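Local coordinates for extracellular solute-binding protein, family 1 (Bifidobacterium longum subsp. infantis, PDB 6FTH), which probably captures human milk oligosaccharides outside the cell and delivers them to an ABC transporter for import, at residues 210-215 with 224-229; 151-156 with 328-333. All blocks are in the same frame, centred on the assembly; numbering follows the deposited sequence.

The two contacts sit side by side near the middle of the chain, their centres about 8 Å apart, and interaction 1 is nested along the sequence inside the loop that interaction 2 closes. Segment 151-156 comes first and runs into strand 154-158, an inner strand of the mixed sheet that also holds 197-199, 292-297 and 311-313; 210-215 and 224-229 follow in the long loop after strand 197-199. Last comes the loop segment 328-333, beyond strand 311-313. Gln153 OE1 hydrogen-bonds to Tyr211 N and Asp330 OD2 to Thr224 OG1, so three loops distant in sequence form one buried cluster beside the start of strand 154-158 in this solute-binding protein.

Interaction 1: residues 210-215 with 224-229; sequences YYSPML and TGFNKG
Tyr210 and Phe226 both turn CG away from the carbonyl carbon (chi1 -88° and -69°), which carries the tyrosine ring across Asn227 and sends the phenylalanine ring toward the 213-215 turn of 3-10 helix. The tyrosine ring lies nearly parallel to the Asn227 amide, the planes 15° apart, with Tyr210 OH 3.5 Å from Asn227 CG; on the ring, Tyr210 CE1 comes 3.3 Å from Asn227 O. No direct hydrogen bond crosses between the segments. Instead one water, in the plane of the tyrosine ring, sits 2.8 Å from Tyr210 OH and donates to Asn227 O. The amide oxygen of Asn227 is held by Gln153 NE2 and Gly152 N, which fixes the amide beside the ring. A phenylalanine here would lack the hydroxyl, and the water would probably lose its link to this segment, leaving the bridge to Asn227 O unmade. Phe226 does the apolar work: Leu215 CD2 packs 3.7 Å from Phe226 CD2, and Met214 C meets the ring edge near its plane. Thr224 CB, from the same segment, stands 3.7 Å above the plane of the Phe226 ring, over its centre. Ser212 OG accepts from Met214 N at 2.9 Å in an ST turn that shapes the chain beside the ring. The contact is therefore of two kinds, an apolar half around Phe226 and a polar half around Tyr210 that relies on water and on the neighbouring Gln153 loop.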
# COMPACT_ATOMS: atom_id res chain seq x y z
N TYR A 210 3.04 -4.10 -4.86
CA TYR A 210 2.36 -4.94 -3.89
C TYR A 210 2.54 -6.40 -4.30
O TYR A 210 2.50 -6.75 -5.49
CB TYR A 210 0.87 -4.62 -3.86
CG TYR A 210 0.49 -3.51 -2.91
CD1 TYR A 210 1.02 -2.23 -3.05
CD2 TYR A 210 -0.41 -3.75 -1.88
CE1 TYR A 210 0.65 -1.21 -2.19
CE2 TYR A 210 -0.78 -2.74 -0.99
CZ TYR A 210 -0.24 -1.47 -1.16
OH TYR A 210 -0.61 -0.47 -0.28
N TYR A 211 2.77 -7.25 -3.32
CA TYR A 211 2.84 -8.70 -3.52
C TYR A 211 4.00 -9.09 -4.43
O TYR A 211 4.00 -10.16 -5.03
CB TYR A 211 1.50 -9.28 -4.00
CG TYR A 211 0.28 -8.53 -3.47
CD1 TYR A 211 0.15 -8.22 -2.12
CD2 TYR A 211 -0.72 -8.06 -4.34
CE1 TYR A 211 -0.92 -7.48 -1.66
CE2 TYR A 211 -1.79 -7.34 -3.88
CZ TYR A 211 -1.89 -7.04 -2.54
OH TYR A 211 -2.94 -6.30 -2.04
N SER A 212 5.03 -8.25 -4.47
CA SER A 212 6.19 -8.51 -5.30
C SER A 212 6.87 -9.82 -4.89
O SER A 212 6.99 -10.10 -3.70
CB SER A 212 7.20 -7.39 -5.09
OG SER A 212 8.41 -7.67 -5.78
N PRO A 213 7.39 -10.60 -5.85
CA PRO A 213 8.26 -11.74 -5.49
C PRO A 213 9.42 -11.30 -4.62
O PRO A 213 9.97 -12.12 -3.87
CB PRO A 213 8.75 -12.29 -6.84
CG PRO A 213 8.49 -11.18 -7.86
CD PRO A 213 7.28 -10.43 -7.31
N MET A 214 9.81 -10.03 -4.70
CA MET A 214 10.96 -9.59 -3.89
C MET A 214 10.62 -9.43 -2.43
O MET A 214 11.47 -9.03 -1.63
CB MET A 214 11.58 -8.32 -4.46
CG MET A 214 12.16 -8.51 -5.84
SD MET A 214 13.21 -9.96 -5.87
CE MET A 214 13.54 -10.18 -7.62
N LEU A 215 9.40 -9.77 -2.03
CA LEU A 215 9.14 -9.94 -0.61
C LEU A 215 10.05 -10.99 0.02
O LEU A 215 10.21 -11.00 1.24
CB LEU A 215 7.68 -10.27 -0.39
CG LEU A 215 6.70 -9.12 -0.58
CD1 LEU A 215 5.30 -9.67 -0.71
CD2 LEU A 215 6.79 -8.11 0.58
N THR A 224 11.54 -5.03 3.86
CA THR A 224 10.89 -4.34 2.75
C THR A 224 9.75 -3.45 3.25
O THR A 224 9.28 -3.55 4.39
CB THR A 224 10.34 -5.32 1.70
OG1 THR A 224 9.30 -6.13 2.27
CG2 THR A 224 11.42 -6.27 1.17
N GLY A 225 9.35 -2.52 2.39
CA GLY A 225 8.24 -1.62 2.70
C GLY A 225 7.44 -1.32 1.45
O GLY A 225 7.37 -0.19 0.97
N PHE A 226 6.81 -2.36 0.93
CA PHE A 226 6.26 -2.29 -0.42
C PHE A 226 4.87 -1.66 -0.51
O PHE A 226 4.34 -1.55 -1.63
CB PHE A 226 6.31 -3.66 -1.11
CG PHE A 226 7.72 -4.15 -1.46
CD1 PHE A 226 8.81 -3.30 -1.54
CD2 PHE A 226 7.93 -5.50 -1.72
CE1 PHE A 226 10.07 -3.79 -1.87
CE2 PHE A 226 9.18 -5.98 -2.02
CZ PHE A 226 10.26 -5.12 -2.12
N ASN A 227 4.25 -1.22 0.59
CA ASN A 227 2.99 -0.47 0.43
C ASN A 227 3.25 0.87 -0.24
O ASN A 227 2.43 1.33 -1.05
CB ASN A 227 2.31 -0.22 1.77
CG ASN A 227 1.56 -1.42 2.35
OD1 ASN A 227 1.83 -2.58 2.05
ND2 ASN A 227 0.61 -1.12 3.25
N LYS A 228 4.36 1.53 0.09
CA LYS A 228 4.64 2.91 -0.30
C LYS A 228 6.01 3.33 0.22
O LYS A 228 6.53 2.75 1.18
CB LYS A 228 3.57 3.89 0.22
CG LYS A 228 3.32 3.82 1.73
CD LYS A 228 2.19 4.78 2.15
CE LYS A 228 1.94 4.79 3.66
NZ LYS A 228 1.27 3.56 4.17
N GLY A 229 6.57 4.34 -0.42
CA GLY A 229 7.78 4.98 0.07
C GLY A 229 9.03 4.64 -0.72
O GLY A 229 8.98 4.35 -1.92
O HOH W 1 -0.12 2.26 -0.45

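Interaction 2: residues 151-156 with 328-333; sequences TGQHMF and VWDGSS
Thr151 and Trp329 make the two hydrogen bonds between the segments: Thr151 OG1 donates to Asp330 OD1 at 2.7 Å, meeting it from above the carboxylate plane, and Trp329 NE1 donates to Gln153 O at 2.8 Å with an N-H...O angle of 154°. That carbonyl oxygen lies in the indole plane, although the indole nitrogen stands well above the carbonyl's own plane. Within the segments, Asp330 OD1 also accepts from Ser332 N, forming an Asx turn, and from Ser332 OG on its syn lone pair, so three donors grip one oxygen. Thr151 OG1 in turn accepts from Gln153 N at 3.0 Å, an ST turn; with OG1 anti to N (chi1 -180°), the hydroxyl serves both segments. Van der Waals contacts fill the rest: Thr151 CG2 lies 3.7 Å from Trp329 NE1, Gln153 CG lies 3.5 Å from Asp330 CG, and His154 CA approaches Trp329 CZ2. Around this buried contact, Trp329 and Met155 pack on Phe296 of strand 292-297, His154 reaches Asn432 at the end of helix 423-432, and Arg439 of helix 436-439 bonds the carbonyls of Asp330 and Ser332.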
# COMPACT_ATOMS: atom_id res chain seq x y z
N THR A 151 1.03 -4.48 7.78
CA THR A 151 1.39 -4.44 6.38
C THR A 151 0.27 -4.97 5.47
O THR A 151 -0.59 -5.76 5.88
CB THR A 151 2.72 -5.13 6.09
OG1 THR A 151 2.98 -5.02 4.69
CG2 THR A 151 2.71 -6.58 6.52
N GLY A 152 0.30 -4.53 4.23
CA GLY A 152 -0.54 -5.10 3.19
C GLY A 152 0.02 -6.34 2.54
O GLY A 152 -0.66 -6.97 1.71
N GLN A 153 1.25 -6.72 2.89
CA GLN A 153 1.98 -7.78 2.22
C GLN A 153 1.96 -9.05 3.07
O GLN A 153 2.23 -8.99 4.27
CB GLN A 153 3.44 -7.34 2.05
CG GLN A 153 3.61 -5.94 1.52
CD GLN A 153 2.91 -5.74 0.20
OE1 GLN A 153 2.93 -6.61 -0.67
NE2 GLN A 153 2.32 -4.56 0.03
N HIS A 154 1.65 -10.20 2.45
CA HIS A 154 1.59 -11.47 3.15
C HIS A 154 1.99 -12.61 2.22
O HIS A 154 1.90 -12.49 1.00
CB HIS A 154 0.18 -11.78 3.70
CG HIS A 154 -0.41 -10.60 4.35
ND1 HIS A 154 -1.04 -9.60 3.63
CD2 HIS A 154 -0.36 -10.16 5.63
CE1 HIS A 154 -1.38 -8.63 4.45
NE2 HIS A 154 -0.97 -8.93 5.66
N MET A 155 2.43 -13.72 2.82
CA MET A 155 2.77 -14.94 2.10
C MET A 155 1.79 -16.02 2.55
O MET A 155 1.74 -16.34 3.74
CB MET A 155 4.20 -15.35 2.42
CG MET A 155 4.69 -16.57 1.68
SD MET A 155 6.40 -16.91 2.12
CE MET A 155 6.81 -18.26 1.00
N PHE A 156 1.04 -16.57 1.61
CA PHE A 156 0.04 -17.60 1.90
C PHE A 156 0.51 -18.97 1.44
O PHE A 156 1.21 -19.11 0.44
CB PHE A 156 -1.28 -17.26 1.21
CG PHE A 156 -1.86 -15.94 1.63
CD1 PHE A 156 -2.14 -15.69 2.96
CD2 PHE A 156 -2.11 -14.94 0.70
CE1 PHE A 156 -2.68 -14.47 3.36
CE2 PHE A 156 -2.64 -13.72 1.10
CZ PHE A 156 -2.90 -13.48 2.44
N VAL A 328 13.03 -11.15 8.94
CA VAL A 328 12.10 -10.04 9.16
C VAL A 328 10.88 -10.25 8.27
O VAL A 328 10.79 -11.25 7.56
CB VAL A 328 12.76 -8.67 8.92
CG1 VAL A 328 13.90 -8.49 9.94
CG2 VAL A 328 13.29 -8.52 7.45
N TRP A 329 9.93 -9.32 8.33
CA TRP A 329 8.84 -9.27 7.37
C TRP A 329 8.60 -7.80 7.04
O TRP A 329 9.06 -6.90 7.76
CB TRP A 329 7.58 -10.03 7.84
CG TRP A 329 6.53 -10.05 6.79
CD1 TRP A 329 5.30 -9.43 6.83
CD2 TRP A 329 6.62 -10.68 5.51
NE1 TRP A 329 4.64 -9.63 5.65
CE2 TRP A 329 5.42 -10.40 4.82
CE3 TRP A 329 7.61 -11.43 4.86
CZ2 TRP A 329 5.18 -10.85 3.54
CZ3 TRP A 329 7.37 -11.88 3.58
CH2 TRP A 329 6.17 -11.58 2.94
N ASP A 330 7.90 -7.57 5.93
CA ASP A 330 7.63 -6.22 5.43
C ASP A 330 7.10 -5.32 6.54
O ASP A 330 6.20 -5.70 7.29
CB ASP A 330 6.60 -6.35 4.29
CG ASP A 330 6.31 -5.04 3.60
OD1 ASP A 330 5.48 -4.25 4.14
OD2 ASP A 330 6.91 -4.83 2.51
N GLY A 331 7.64 -4.11 6.60
CA GLY A 331 7.34 -3.19 7.67
C GLY A 331 6.32 -2.13 7.36
O GLY A 331 6.21 -1.16 8.11
N SER A 332 5.58 -2.27 6.26
CA SER A 332 4.64 -1.25 5.88
C SER A 332 3.44 -1.20 6.84
O SER A 332 3.22 -2.07 7.69
CB SER A 332 4.06 -1.54 4.50
OG SER A 332 5.03 -1.72 3.48
N SER A 333 2.65 -0.15 6.63
CA SER A 333 1.38 0.09 7.29
C SER A 333 0.35 0.42 6.23
O SER A 333 0.61 1.23 5.34
CB SER A 333 1.50 1.27 8.25
OG SER A 333 0.21 1.74 8.63